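Local coordinates for protein Non-structural maintenance of chromosomes element 1 homolog (Xenopus laevis, PDB 7DG2) that probably acts as a RING-type E3 ubiquitin ligase subunit that works with its MAGE partner in the SMC5-SMC6 DNA repair complex, at residues S92-N97 with E140-S145; K104-I109 with E170-N175; E158-T163 with V190-Q195. All blocks are in the same frame, centred on the assembly; numbering follows the deposited sequence.

Interaction 1: residues S92-N97 with E140-S145; sequences SDYAEN and EQLLQS
In a winged-helix fold, Tyr94 at the entrance to helix 96-111 reaches across to Leu142 and Ser145 on one face of helix 136-148. The polar part of the contact is a hydrogen bond of 2.8 Å between Tyr94 OH and Ser145 OG, in which either hydroxyl may donate. Ser145 OG lies near the plane of the phenol ring, at its edge, and also comes within 3.4 Å of Tyr94 CE1. The hydroxyl of Ser145 stands opposite its own backbone N (chi1 177°), which carries it out from the helix toward the tyrosine. Apolar contact comes from Leu142, one helical turn earlier. Its CD1 methyl meets Tyr94 CD1 at 3.7 Å and Tyr94 CE1 at 3.8 Å, approaching the ring at a slant, so Tyr94 CE1 has the Leu142 methyl and the Ser145 hydroxyl both close by.

The two helices correspond to the first and third of a winged-helix domain, in keeping with the helix-turn-helix family of Nse1. Tyr94 sits in the extended lead-in, one residue before Ala95, the N-cap of helix 96-111, and its backbone remains well away from the other helix, with Tyr94 CA 9.0 Å from Leu142 CA. The long side chain spans that gap, with CG placed opposite the carbonyl carbon (chi1 -65°). Further along helix 136-148, Phe146 meets the Tyr94 ring edge-to-face, while Leu142 also packs on Glu98 and Leu101 of helix 96-111. The lead-in has partners in the assembly too: Asp93 OD1 is hydrogen-bonded to His69 of the Nse4 chain, and Ser92 N to Gln25 of the MAGE chain.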
ATOM      1  N   SER A  92      -8.977  -6.485  -0.241  1.00 15.32           N
ATOM      2  CA  SER A  92      -8.386  -7.783   0.075  1.00 16.75           C
ATOM      3  C   SER A  92      -7.371  -7.711   1.212  1.00 17.45           C
ATOM      4  O   SER A  92      -6.566  -8.631   1.378  1.00 17.30           O
ATOM      5  CB  SER A  92      -7.741  -8.391  -1.180  1.00 17.37           C
ATOM      6  OG  SER A  92      -6.816  -7.485  -1.767  1.00 18.35           O
ATOM      7  N   ASP A  93      -7.384  -6.636   2.005  1.00 15.61           N
ATOM      8  CA  ASP A  93      -6.375  -6.487   3.050  1.00 15.26           C
ATOM      9  C   ASP A  93      -6.592  -7.470   4.196  1.00 16.58           C
ATOM     10  O   ASP A  93      -5.634  -8.069   4.703  1.00 15.62           O
ATOM     11  CB  ASP A  93      -6.397  -5.064   3.597  1.00 15.70           C
ATOM     12  CG  ASP A  93      -5.838  -4.049   2.614  1.00 20.19           C
ATOM     13  OD1 ASP A  93      -5.198  -4.459   1.614  1.00 21.23           O
ATOM     14  OD2 ASP A  93      -6.045  -2.841   2.858  1.00 20.20           O
ATOM     15  N   TYR A  94      -7.834  -7.602   4.651  1.00 16.71           N
ATOM     16  CA  TYR A  94      -8.128  -8.314   5.889  1.00 16.86           C
ATOM     17  C   TYR A  94      -9.327  -9.231   5.698  1.00 17.77           C
ATOM     18  O   TYR A  94     -10.268  -8.914   4.968  1.00 18.74           O
ATOM     19  CB  TYR A  94      -8.383  -7.325   7.047  1.00 14.29           C
ATOM     20  CG  TYR A  94      -7.154  -6.517   7.386  1.00 14.62           C
ATOM     21  CD1 TYR A  94      -6.050  -7.125   7.978  1.00 15.69           C
ATOM     22  CD2 TYR A  94      -7.075  -5.157   7.088  1.00 17.07           C
ATOM     23  CE1 TYR A  94      -4.902  -6.387   8.287  1.00 16.98           C
ATOM     24  CE2 TYR A  94      -5.931  -4.415   7.384  1.00 15.25           C
ATOM     25  CZ  TYR A  94      -4.855  -5.039   7.981  1.00 16.42           C
ATOM     26  OH  TYR A  94      -3.736  -4.303   8.274  1.00 17.93           O
ATOM     27  N   ALA A  95      -9.281 -10.375   6.383  1.00 19.14           N
ATOM     28  CA  ALA A  95     -10.372 -11.333   6.350  1.00 17.95           C
ATOM     29  C   ALA A  95     -11.542 -10.847   7.208  1.00 18.62           C
ATOM     30  O   ALA A  95     -11.426  -9.911   8.000  1.00 17.57           O
ATOM     31  CB  ALA A  95      -9.890 -12.703   6.823  1.00 18.65           C
ATOM     32  N   GLU A  96     -12.690 -11.512   7.044  1.00 18.88           N
ATOM     33  CA  GLU A  96     -13.894 -11.085   7.742  1.00 17.66           C
ATOM     34  C   GLU A  96     -13.710 -11.139   9.251  1.00 16.23           C
ATOM     35  O   GLU A  96     -14.100 -10.201   9.957  1.00 19.64           O
ATOM     36  CB  GLU A  96     -15.086 -11.946   7.316  1.00 22.39           C
ATOM     37  CG  GLU A  96     -15.619 -11.590   5.938  1.00 30.72           C
ATOM     38  CD  GLU A  96     -16.929 -12.283   5.628  1.00 36.32           C
ATOM     39  OE1 GLU A  96     -17.759 -12.429   6.553  1.00 42.09           O
ATOM     40  OE2 GLU A  96     -17.118 -12.687   4.465  1.00 42.12           O
ATOM     41  N   ASN A  97     -13.120 -12.221   9.774  1.00 16.72           N
ATOM     42  CA  ASN A  97     -12.975 -12.284  11.231  1.00 18.06           C
ATOM     43  C   ASN A  97     -11.957 -11.268  11.724  1.00 19.87           C
ATOM     44  O   ASN A  97     -12.107 -10.731  12.829  1.00 16.52           O
ATOM     45  CB  ASN A  97     -12.619 -13.704  11.706  1.00 21.24           C
ATOM     46  CG  ASN A  97     -11.305 -14.221  11.158  1.00 23.21           C
ATOM     47  OD1 ASN A  97     -10.731 -13.667  10.217  1.00 21.65           O
ATOM     48  ND2 ASN A  97     -10.831 -15.323  11.733  1.00 20.79           N
ATOM     49  N   GLU A 140      -1.897 -11.318  17.796  1.00 19.99           N
ATOM     50  CA  GLU A 140      -0.718 -10.468  17.913  1.00 21.38           C
ATOM     51  C   GLU A 140      -0.171 -10.090  16.545  1.00 23.76           C
ATOM     52  O   GLU A 140       0.219  -8.937  16.320  1.00 22.59           O
ATOM     53  CB  GLU A 140       0.344 -11.172  18.749  1.00 26.10           C
ATOM     54  CG  GLU A 140      -0.052 -11.273  20.213  1.00 28.11           C
ATOM     55  CD  GLU A 140       0.848 -12.210  21.003  1.00 37.46           C
ATOM     56  OE1 GLU A 140       0.843 -12.125  22.247  1.00 41.84           O
ATOM     57  OE2 GLU A 140       1.558 -13.030  20.380  1.00 36.82           O
ATOM     58  N   GLN A 141      -0.143 -11.042  15.613  1.00 20.46           N
ATOM     59  CA  GLN A 141       0.310 -10.723  14.261  1.00 22.37           C
ATOM     60  C   GLN A 141      -0.647  -9.767  13.550  1.00 20.26           C
ATOM     61  O   GLN A 141      -0.212  -8.904  12.772  1.00 21.37           O
ATOM     62  CB  GLN A 141       0.492 -12.018  13.469  1.00 26.38           C
ATOM     63  CG  GLN A 141       1.745 -12.777  13.899  1.00 31.28           C
ATOM     64  CD  GLN A 141       1.862 -14.139  13.250  1.00 42.10           C
ATOM     65  OE1 GLN A 141       0.856 -14.759  12.899  1.00 41.88           O
ATOM     66  NE2 GLN A 141       3.093 -14.614  13.083  1.00 42.66           N
ATOM     67  N   LEU A 142      -1.953  -9.900  13.804  1.00 18.85           N
ATOM     68  CA  LEU A 142      -2.916  -8.989  13.195  1.00 17.08           C
ATOM     69  C   LEU A 142      -2.746  -7.577  13.732  1.00 17.66           C
ATOM     70  O   LEU A 142      -2.805  -6.600  12.972  1.00 17.27           O
ATOM     71  CB  LEU A 142      -4.347  -9.489  13.449  1.00 16.83           C
ATOM     72  CG  LEU A 142      -5.461  -8.593  12.908  1.00 15.85           C
ATOM     73  CD1 LEU A 142      -5.398  -8.537  11.367  1.00 17.01           C
ATOM     74  CD2 LEU A 142      -6.858  -9.061  13.361  1.00 17.90           C
ATOM     75  N   LEU A 143      -2.558  -7.448  15.046  1.00 16.27           N
ATOM     76  CA  LEU A 143      -2.332  -6.126  15.623  1.00 18.26           C
ATOM     77  C   LEU A 143      -1.080  -5.490  15.042  1.00 19.28           C
ATOM     78  O   LEU A 143      -1.060  -4.286  14.763  1.00 19.37           O
ATOM     79  CB  LEU A 143      -2.229  -6.228  17.144  1.00 17.80           C
ATOM     80  CG  LEU A 143      -3.544  -6.563  17.826  1.00 17.40           C
ATOM     81  CD1 LEU A 143      -3.270  -6.825  19.321  1.00 17.66           C
ATOM     82  CD2 LEU A 143      -4.507  -5.410  17.671  1.00 20.22           C
ATOM     83  N   GLN A 144      -0.032  -6.283  14.821  1.00 19.41           N
ATOM     84  CA  GLN A 144       1.169  -5.691  14.242  1.00 22.92           C
ATOM     85  C   GLN A 144       0.910  -5.205  12.818  1.00 18.06           C
ATOM     86  O   GLN A 144       1.465  -4.179  12.401  1.00 18.84           O
ATOM     87  CB  GLN A 144       2.334  -6.684  14.278  1.00 24.47           C
ATOM     88  CG  GLN A 144       3.641  -6.112  13.712  1.00 30.56           C
ATOM     89  CD  GLN A 144       4.065  -4.793  14.384  1.00 38.49           C
ATOM     90  OE1 GLN A 144       4.323  -4.751  15.593  1.00 46.02           O
ATOM     91  NE2 GLN A 144       4.134  -3.713  13.595  1.00 34.89           N
ATOM     92  N   SER A 145       0.046  -5.900  12.081  1.00 18.45           N
ATOM     93  CA  SER A 145      -0.336  -5.427  10.756  1.00 16.75           C
ATOM     94  C   SER A 145      -1.127  -4.126  10.843  1.00 17.37           C
ATOM     95  O   SER A 145      -0.859  -3.182  10.096  1.00 19.74           O
ATOM     96  CB  SER A 145      -1.140  -6.501  10.015  1.00 19.02           C
ATOM     97  OG  SER A 145      -1.569  -6.004   8.753  1.00 20.07           O
TER

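Interaction 2: residues K104-I109 with E170-N175; sequences KTMELI and EHYIRN
Met106 of helix 96-111 reaches toward helix 163-176, where it meets Tyr172 and Ile173 loosely. All the contact across the two segments is apolar, with no hydrogen bond between them. The methyl carbon Met106 CE comes obliquely to the Tyr172 ring, 4.2 Å from Tyr172 CE2. The sulfur serves the neighbouring residue, Met106 SD lying 4.3 Å from Ile173 CG1. The methionine chain runs out extended from its helix and then bends at its last torsion (chi3 55°), which turns the methyl toward the tyrosine while the thioether faces the isoleucine.

Charged pairs stay within each helix. Lys104 NZ donates to Glu107 OE2 at 2.7 Å, on the syn side of the carboxylate and 22° out of its plane, one turn along. On the other helix Glu170 OE1 lies 3.1 Å from Arg174 NH2 but well above the guanidinium plane, so this pair is held by charge alone. The same oxygen accepts a hydrogen bond from Val190 N, and Arg174 NH1 donates to Arg188 O, tying the helix to the start of the RING region.

Around this junction, helix 119-128 packs against helix 96-111 through Thr105 and Leu108, Ile173 reaches Leu161 of strand 158-161 and Val190 of strand 190-191, and Tyr172 touches Leu72 of the Nse4 chain.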
ATOM      1  N   LYS A 104     -14.626  -4.442  16.797  1.00 15.94           N
ATOM      2  CA  LYS A 104     -14.846  -4.529  18.244  1.00 15.80           C
ATOM      3  C   LYS A 104     -13.761  -3.785  19.009  1.00 16.79           C
ATOM      4  O   LYS A 104     -14.037  -3.173  20.050  1.00 16.27           O
ATOM      5  CB  LYS A 104     -14.913  -5.992  18.703  1.00 17.41           C
ATOM      6  CG  LYS A 104     -16.064  -6.806  18.097  1.00 21.51           C
ATOM      7  CD  LYS A 104     -17.422  -6.159  18.349  1.00 24.37           C
ATOM      8  CE  LYS A 104     -17.803  -6.177  19.825  1.00 26.66           C
ATOM      9  NZ  LYS A 104     -19.173  -5.597  20.045  1.00 31.50           N
ATOM     10  N   THR A 105     -12.517  -3.825  18.513  1.00 15.59           N
ATOM     11  CA  THR A 105     -11.437  -3.070  19.152  1.00 15.96           C
ATOM     12  C   THR A 105     -11.678  -1.568  19.034  1.00 16.57           C
ATOM     13  O   THR A 105     -11.516  -0.815  20.006  1.00 16.76           O
ATOM     14  CB  THR A 105     -10.095  -3.465  18.516  1.00 14.80           C
ATOM     15  OG1 THR A 105      -9.860  -4.870  18.725  1.00 14.65           O
ATOM     16  CG2 THR A 105      -8.938  -2.667  19.119  1.00 13.75           C
ATOM     17  N   MET A 106     -12.057  -1.112  17.844  1.00 13.38           N
ATOM     18  CA  MET A 106     -12.431   0.284  17.654  1.00 15.69           C
ATOM     19  C   MET A 106     -13.563   0.689  18.590  1.00 16.11           C
ATOM     20  O   MET A 106     -13.521   1.763  19.201  1.00 17.94           O
ATOM     21  CB  MET A 106     -12.835   0.509  16.192  1.00 17.59           C
ATOM     22  CG  MET A 106     -13.537   1.835  15.946  1.00 18.56           C
ATOM     23  SD  MET A 106     -13.684   2.229  14.175  1.00 22.38           S
ATOM     24  CE  MET A 106     -14.499   0.782  13.554  1.00 21.33           C
ATOM     25  N   GLU A 107     -14.573  -0.171  18.737  1.00 18.55           N
ATOM     26  CA  GLU A 107     -15.680   0.145  19.634  1.00 19.42           C
ATOM     27  C   GLU A 107     -15.198   0.303  21.068  1.00 18.00           C
ATOM     28  O   GLU A 107     -15.590   1.250  21.757  1.00 19.06           O
ATOM     29  CB  GLU A 107     -16.756  -0.939  19.539  1.00 21.76           C
ATOM     30  CG  GLU A 107     -17.864  -0.799  20.579  1.00 24.03           C
ATOM     31  CD  GLU A 107     -18.873  -1.937  20.530  1.00 33.90           C
ATOM     32  OE1 GLU A 107     -19.940  -1.806  21.168  1.00 38.57           O
ATOM     33  OE2 GLU A 107     -18.604  -2.956  19.855  1.00 34.91           O
ATOM     34  N   LEU A 108     -14.335  -0.600  21.531  1.00 16.87           N
ATOM     35  CA  LEU A 108     -13.806  -0.470  22.890  1.00 16.10           C
ATOM     36  C   LEU A 108     -12.969   0.801  23.038  1.00 17.55           C
ATOM     37  O   LEU A 108     -13.034   1.481  24.069  1.00 18.96           O
ATOM     38  CB  LEU A 108     -12.991  -1.717  23.249  1.00 18.31           C
ATOM     39  CG  LEU A 108     -12.449  -1.819  24.669  1.00 20.15           C
ATOM     40  CD1 LEU A 108     -13.561  -1.489  25.629  1.00 24.06           C
ATOM     41  CD2 LEU A 108     -11.945  -3.244  24.895  1.00 21.12           C
ATOM     42  N   ILE A 109     -12.173   1.135  22.018  1.00 15.87           N
ATOM     43  CA  ILE A 109     -11.394   2.373  22.047  1.00 16.48           C
ATOM     44  C   ILE A 109     -12.317   3.583  22.147  1.00 17.83           C
ATOM     45  O   ILE A 109     -12.064   4.515  22.918  1.00 20.06           O
ATOM     46  CB  ILE A 109     -10.487   2.440  20.806  1.00 16.37           C
ATOM     47  CG1 ILE A 109      -9.277   1.521  21.003  1.00 15.35           C
ATOM     48  CG2 ILE A 109     -10.102   3.875  20.490  1.00 17.99           C
ATOM     49  CD1 ILE A 109      -8.590   1.098  19.686  1.00 15.24           C
ATOM     50  N   GLU A 170     -14.124   9.311  10.433  1.00 21.41           N
ATOM     51  CA  GLU A 170     -14.743  10.362  11.247  1.00 24.17           C
ATOM     52  C   GLU A 170     -16.265  10.306  11.197  1.00 26.55           C
ATOM     53  O   GLU A 170     -16.935  10.266  12.234  1.00 26.46           O
ATOM     54  CB  GLU A 170     -14.233  11.731  10.768  1.00 26.99           C
ATOM     55  CG  GLU A 170     -14.962  12.954  11.330  1.00 34.75           C
ATOM     56  CD  GLU A 170     -14.470  13.354  12.712  1.00 37.99           C
ATOM     57  OE1 GLU A 170     -15.280  13.882  13.508  1.00 34.73           O
ATOM     58  OE2 GLU A 170     -13.268  13.152  13.001  1.00 36.87           O
ATOM     59  N   HIS A 171     -16.835  10.299   9.994  1.00 25.68           N
ATOM     60  CA  HIS A 171     -18.284  10.352   9.889  1.00 28.19           C
ATOM     61  C   HIS A 171     -18.914   8.991  10.101  1.00 27.88           C
ATOM     62  O   HIS A 171     -20.018   8.901  10.649  1.00 28.11           O
ATOM     63  CB  HIS A 171     -18.664  10.955   8.541  1.00 30.12           C
ATOM     64  CG  HIS A 171     -18.056  12.305   8.333  1.00 34.98           C
ATOM     65  ND1 HIS A 171     -16.809  12.479   7.772  1.00 39.45           N
ATOM     66  CD2 HIS A 171     -18.487  13.539   8.689  1.00 36.31           C
ATOM     67  CE1 HIS A 171     -16.514  13.767   7.756  1.00 39.41           C
ATOM     68  NE2 HIS A 171     -17.516  14.431   8.307  1.00 40.32           N
ATOM     69  N   TYR A 172     -18.221   7.926   9.705  1.00 24.33           N
ATOM     70  CA  TYR A 172     -18.685   6.585  10.027  1.00 20.12           C
ATOM     71  C   TYR A 172     -18.864   6.414  11.534  1.00 23.45           C
ATOM     72  O   TYR A 172     -19.888   5.900  12.000  1.00 24.83           O
ATOM     73  CB  TYR A 172     -17.696   5.564   9.471  1.00 23.29           C
ATOM     74  CG  TYR A 172     -18.003   4.151   9.838  1.00 21.78           C
ATOM     75  CD1 TYR A 172     -18.855   3.378   9.060  1.00 25.33           C
ATOM     76  CD2 TYR A 172     -17.444   3.581  10.971  1.00 23.52           C
ATOM     77  CE1 TYR A 172     -19.134   2.074   9.404  1.00 28.32           C
ATOM     78  CE2 TYR A 172     -17.720   2.287  11.323  1.00 25.49           C
ATOM     79  CZ  TYR A 172     -18.561   1.535  10.536  1.00 32.40           C
ATOM     80  OH  TYR A 172     -18.822   0.241  10.901  1.00 30.34           O
ATOM     81  N   ILE A 173     -17.873   6.848  12.310  1.00 21.97           N
ATOM     82  CA  ILE A 173     -17.951   6.739  13.769  1.00 21.26           C
ATOM     83  C   ILE A 173     -19.101   7.579  14.311  1.00 26.85           C
ATOM     84  O   ILE A 173     -19.856   7.134  15.186  1.00 26.53           O
ATOM     85  CB  ILE A 173     -16.607   7.155  14.397  1.00 20.88           C
ATOM     86  CG1 ILE A 173     -15.530   6.106  14.105  1.00 21.35           C
ATOM     87  CG2 ILE A 173     -16.758   7.401  15.924  1.00 22.44           C
ATOM     88  CD1 ILE A 173     -14.102   6.587  14.393  1.00 21.31           C
ATOM     89  N   ARG A 174     -19.238   8.816  13.820  1.00 26.17           N
ATOM     90  CA  ARG A 174     -20.293   9.707  14.306  1.00 31.07           C
ATOM     91  C   ARG A 174     -21.670   9.080  14.149  1.00 34.05           C
ATOM     92  O   ARG A 174     -22.545   9.259  15.006  1.00 32.97           O
ATOM     93  CB  ARG A 174     -20.241  11.041  13.557  1.00 28.96           C
ATOM     94  CG  ARG A 174     -19.554  12.168  14.279  1.00 39.06           C
ATOM     95  CD  ARG A 174     -19.995  13.505  13.690  1.00 39.93           C
ATOM     96  NE  ARG A 174     -18.982  14.093  12.815  1.00 43.22           N
ATOM     97  CZ  ARG A 174     -18.324  15.214  13.096  1.00 45.41           C
ATOM     98  NH1 ARG A 174     -18.582  15.866  14.224  1.00 46.77           N
ATOM     99  NH2 ARG A 174     -17.417  15.690  12.253  1.00 43.25           N
ATOM    100  N   ASN A 175     -21.881   8.341  13.060  1.00 30.86           N
ATOM    101  CA  ASN A 175     -23.188   7.775  12.752  1.00 31.72           C
ATOM    102  C   ASN A 175     -23.372   6.372  13.312  1.00 35.28           C
ATOM    103  O   ASN A 175     -24.439   6.063  13.854  1.00 39.84           O
ATOM    104  CB  ASN A 175     -23.401   7.776  11.233  1.00 33.26           C
ATOM    105  CG  ASN A 175     -23.371   9.177  10.649  1.00 39.65           C
ATOM    106  OD1 ASN A 175     -23.859  10.130  11.264  1.00 49.13           O
ATOM    107  ND2 ASN A 175     -22.782   9.315   9.464  1.00 45.26           N
TER

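Interaction 3: residues E158-T163 with V190-Q195; sequences EYTLHT and VAIQSQ
Ile192 pushes its two branches against successive residues of strand 158-161. Its CG2 methyl lies 3.4 Å from Thr160 OG1, a van der Waals contact and not a hydrogen bond, while its CD1 meets Leu161 CD1 at 3.9 Å. The Leu161 and Ile192 side chains cross at about a right angle, and Ile192 CG1 also comes to 4.1 Å from Leu161 CD1. The side chain of Gln193 extends alongside, its amide end facing the methyl of Thr160 at the margin of the contact. There is no hydrogen bond between the two segments.

The hydroxyl of Thr160, opposite the backbone N (chi1 -169°), spends its polarity on Gly115 O, so a buried oxygen can lie beside a methyl group. Glu70 fixes the turn by accepting from the successive amides Ile192 N and Gln193 N, while Ile109 of helix 96-111, packed on Thr160, Leu161 and Ile192 alike, and Ile166 of helix 163-176, touching both Leu161 and Ile192, close a small aliphatic core.

Beyond that core, Val190 O is hydrogen-bonded to NE2 of His205, which with Cys184, Cys187 and Cys208 holds one zinc ion, while Cys197, Cys200, Cys221 and Cys224 hold the second, and the interleaving of the two ligand sets along the chain is the cross-brace of a RING domain. The contact thus joins the linker between the first two ligand pairs of the RING to the wing strand of the winged-helix domain.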
ATOM      1  N   GLU A 158      -0.711  -1.218  24.367  1.00 21.45           N
ATOM      2  CA  GLU A 158      -2.003  -0.547  24.330  1.00 19.68           C
ATOM      3  C   GLU A 158      -2.166   0.108  22.967  1.00 16.06           C
ATOM      4  O   GLU A 158      -1.184   0.521  22.347  1.00 19.12           O
ATOM      5  CB  GLU A 158      -2.141   0.490  25.453  1.00 26.18           C
ATOM      6  CG  GLU A 158      -1.872  -0.129  26.815  1.00 28.01           C
ATOM      7  CD  GLU A 158      -2.296   0.745  27.981  1.00 38.52           C
ATOM      8  OE1 GLU A 158      -3.266   1.518  27.836  1.00 42.05           O
ATOM      9  OE2 GLU A 158      -1.655   0.647  29.048  1.00 41.51           O
ATOM     10  N   TYR A 159      -3.407   0.169  22.502  1.00 16.71           N
ATOM     11  CA  TYR A 159      -3.699   0.557  21.128  1.00 16.68           C
ATOM     12  C   TYR A 159      -4.768   1.632  21.090  1.00 17.58           C
ATOM     13  O   TYR A 159      -5.784   1.533  21.780  1.00 17.01           O
ATOM     14  CB  TYR A 159      -4.179  -0.651  20.317  1.00 15.42           C
ATOM     15  CG  TYR A 159      -3.133  -1.729  20.233  1.00 17.31           C
ATOM     16  CD1 TYR A 159      -3.022  -2.699  21.232  1.00 16.99           C
ATOM     17  CD2 TYR A 159      -2.228  -1.761  19.176  1.00 18.68           C
ATOM     18  CE1 TYR A 159      -2.053  -3.660  21.173  1.00 19.75           C
ATOM     19  CE2 TYR A 159      -1.250  -2.739  19.108  1.00 20.70           C
ATOM     20  CZ  TYR A 159      -1.173  -3.682  20.114  1.00 20.73           C
ATOM     21  OH  TYR A 159      -0.219  -4.668  20.077  1.00 24.44           O
ATOM     22  N   THR A 160      -4.554   2.643  20.250  1.00 15.62           N
ATOM     23  CA  THR A 160      -5.604   3.595  19.934  1.00 15.45           C
ATOM     24  C   THR A 160      -5.721   3.685  18.412  1.00 16.60           C
ATOM     25  O   THR A 160      -4.936   3.083  17.671  1.00 15.89           O
ATOM     26  CB  THR A 160      -5.327   4.974  20.574  1.00 15.01           C
ATOM     27  OG1 THR A 160      -6.490   5.813  20.451  1.00 16.54           O
ATOM     28  CG2 THR A 160      -4.135   5.643  19.902  1.00 18.48           C
ATOM     29  N   LEU A 161      -6.731   4.406  17.946  1.00 15.51           N
ATOM     30  CA  LEU A 161      -6.891   4.609  16.512  1.00 15.62           C
ATOM     31  C   LEU A 161      -5.802   5.539  15.999  1.00 17.78           C
ATOM     32  O   LEU A 161      -5.483   6.547  16.634  1.00 16.89           O
ATOM     33  CB  LEU A 161      -8.259   5.217  16.201  1.00 15.33           C
ATOM     34  CG  LEU A 161      -9.497   4.434  16.601  1.00 15.70           C
ATOM     35  CD1 LEU A 161     -10.722   5.152  16.075  1.00 20.09           C
ATOM     36  CD2 LEU A 161      -9.425   3.016  16.062  1.00 18.78           C
ATOM     37  N   HIS A 162      -5.226   5.201  14.845  1.00 14.96           N
ATOM     38  CA  HIS A 162      -4.282   6.108  14.199  1.00 17.50           C
ATOM     39  C   HIS A 162      -5.009   7.359  13.714  1.00 14.45           C
ATOM     40  O   HIS A 162      -6.209   7.330  13.429  1.00 16.17           O
ATOM     41  CB  HIS A 162      -3.598   5.395  13.014  1.00 17.08           C
ATOM     42  CG  HIS A 162      -2.332   6.057  12.549  1.00 19.00           C
ATOM     43  ND1 HIS A 162      -2.324   7.199  11.771  1.00 18.02           N
ATOM     44  CD2 HIS A 162      -1.035   5.731  12.750  1.00 22.78           C
ATOM     45  CE1 HIS A 162      -1.075   7.551  11.524  1.00 18.49           C
ATOM     46  NE2 HIS A 162      -0.274   6.683  12.115  1.00 22.45           N
ATOM     47  N   THR A 163      -4.271   8.470  13.609  1.00 14.97           N
ATOM     48  CA  THR A 163      -4.837   9.660  12.976  1.00 16.36           C
ATOM     49  C   THR A 163      -5.458   9.325  11.622  1.00 16.52           C
ATOM     50  O   THR A 163      -6.541   9.810  11.289  1.00 16.20           O
ATOM     51  CB  THR A 163      -3.757  10.728  12.821  1.00 17.68           C
ATOM     52  OG1 THR A 163      -3.225  11.042  14.113  1.00 17.86           O
ATOM     53  CG2 THR A 163      -4.338  11.990  12.192  1.00 17.80           C
ATOM     54  N   VAL A 190     -15.141  14.232  16.368  1.00 28.74           N
ATOM     55  CA  VAL A 190     -14.889  13.032  17.158  1.00 25.03           C
ATOM     56  C   VAL A 190     -13.609  13.196  17.960  1.00 26.56           C
ATOM     57  O   VAL A 190     -12.595  13.700  17.460  1.00 26.59           O
ATOM     58  CB  VAL A 190     -14.809  11.794  16.248  1.00 24.38           C
ATOM     59  CG1 VAL A 190     -14.238  10.596  17.001  1.00 29.10           C
ATOM     60  CG2 VAL A 190     -16.183  11.461  15.685  1.00 30.64           C
ATOM     61  N   ALA A 191     -13.656  12.786  19.224  1.00 23.10           N
ATOM     62  CA  ALA A 191     -12.477  12.728  20.074  1.00 23.72           C
ATOM     63  C   ALA A 191     -12.295  11.293  20.528  1.00 24.75           C
ATOM     64  O   ALA A 191     -13.240  10.672  21.025  1.00 23.63           O
ATOM     65  CB  ALA A 191     -12.596  13.655  21.285  1.00 24.16           C
ATOM     66  N   ILE A 192     -11.089  10.762  20.346  1.00 21.93           N
ATOM     67  CA  ILE A 192     -10.758   9.435  20.851  1.00 20.31           C
ATOM     68  C   ILE A 192     -10.054   9.595  22.193  1.00 22.26           C
ATOM     69  O   ILE A 192     -10.510   9.065  23.214  1.00 21.23           O
ATOM     70  CB  ILE A 192      -9.906   8.650  19.837  1.00 21.30           C
ATOM     71  CG1 ILE A 192     -10.669   8.474  18.524  1.00 23.00           C
ATOM     72  CG2 ILE A 192      -9.546   7.305  20.396  1.00 22.40           C
ATOM     73  CD1 ILE A 192     -11.987   7.727  18.661  1.00 22.69           C
ATOM     74  N   GLN A 193      -8.947  10.334  22.210  1.00 23.78           N
ATOM     75  CA  GLN A 193      -8.347  10.791  23.459  1.00 24.87           C
ATOM     76  C   GLN A 193      -8.931  12.152  23.815  1.00 25.37           C
ATOM     77  O   GLN A 193      -9.140  12.996  22.941  1.00 27.45           O
ATOM     78  CB  GLN A 193      -6.826  10.879  23.339  1.00 25.73           C
ATOM     79  CG  GLN A 193      -6.176   9.542  23.022  1.00 28.07           C
ATOM     80  CD  GLN A 193      -4.669   9.626  22.984  1.00 29.32           C
ATOM     81  OE1 GLN A 193      -4.053   9.448  21.926  1.00 32.17           O
ATOM     82  NE2 GLN A 193      -4.062   9.886  24.135  1.00 28.11           N
ATOM     83  N   SER A 194      -9.213  12.355  25.099  1.00 25.02           N
ATOM     84  CA  SER A 194      -9.942  13.547  25.506  1.00 26.78           C
ATOM     85  C   SER A 194      -9.732  13.777  26.991  1.00 23.96           C
ATOM     86  O   SER A 194      -9.230  12.914  27.712  1.00 26.49           O
ATOM     87  CB  SER A 194     -11.441  13.415  25.212  1.00 23.55           C
ATOM     88  OG  SER A 194     -12.012  12.453  26.079  1.00 28.14           O
ATOM     89  N   GLN A 195     -10.131  14.963  27.437  1.00 28.40           N
ATOM     90  CA  GLN A 195     -10.390  15.225  28.846  1.00 28.30           C
ATOM     91  C   GLN A 195     -11.898  15.248  29.055  1.00 23.35           C
ATOM     92  O   GLN A 195     -12.618  15.925  28.316  1.00 27.07           O
ATOM     93  CB  GLN A 195      -9.779  16.554  29.283  1.00 32.00           C
ATOM     94  CG  GLN A 195      -8.271  16.567  29.290  1.00 35.51           C
ATOM     95  CD  GLN A 195      -7.724  17.800  29.971  1.00 43.86           C
ATOM     96  OE1 GLN A 195      -8.437  18.790  30.148  1.00 40.07           O
ATOM     97  NE2 GLN A 195      -6.457  17.745  30.377  1.00 47.85           N
TER

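From the N terminus, the chain enters helix 96-111 at 92-97, and interaction 1 closes the first loop when 140-145 of helix 136-148 returns to it. Interaction 2 opens farther along helix 96-111 and closes only at 170-175, so it crosses interaction 1. Interaction 3 opens at strand 158-161, inside the loop of interaction 2, and closes beyond it at 190-195; it crosses interaction 2 but follows interaction 1 in series. Interaction 1 joins the lead-in of helix 96-111 to helix 136-148, and interaction 2 joins helix 96-111 to helix 163-176, which follows the wing. Interaction 3, which touches interaction 2, their centres about 10 Å apart, joins the winged-helix domain to the RING.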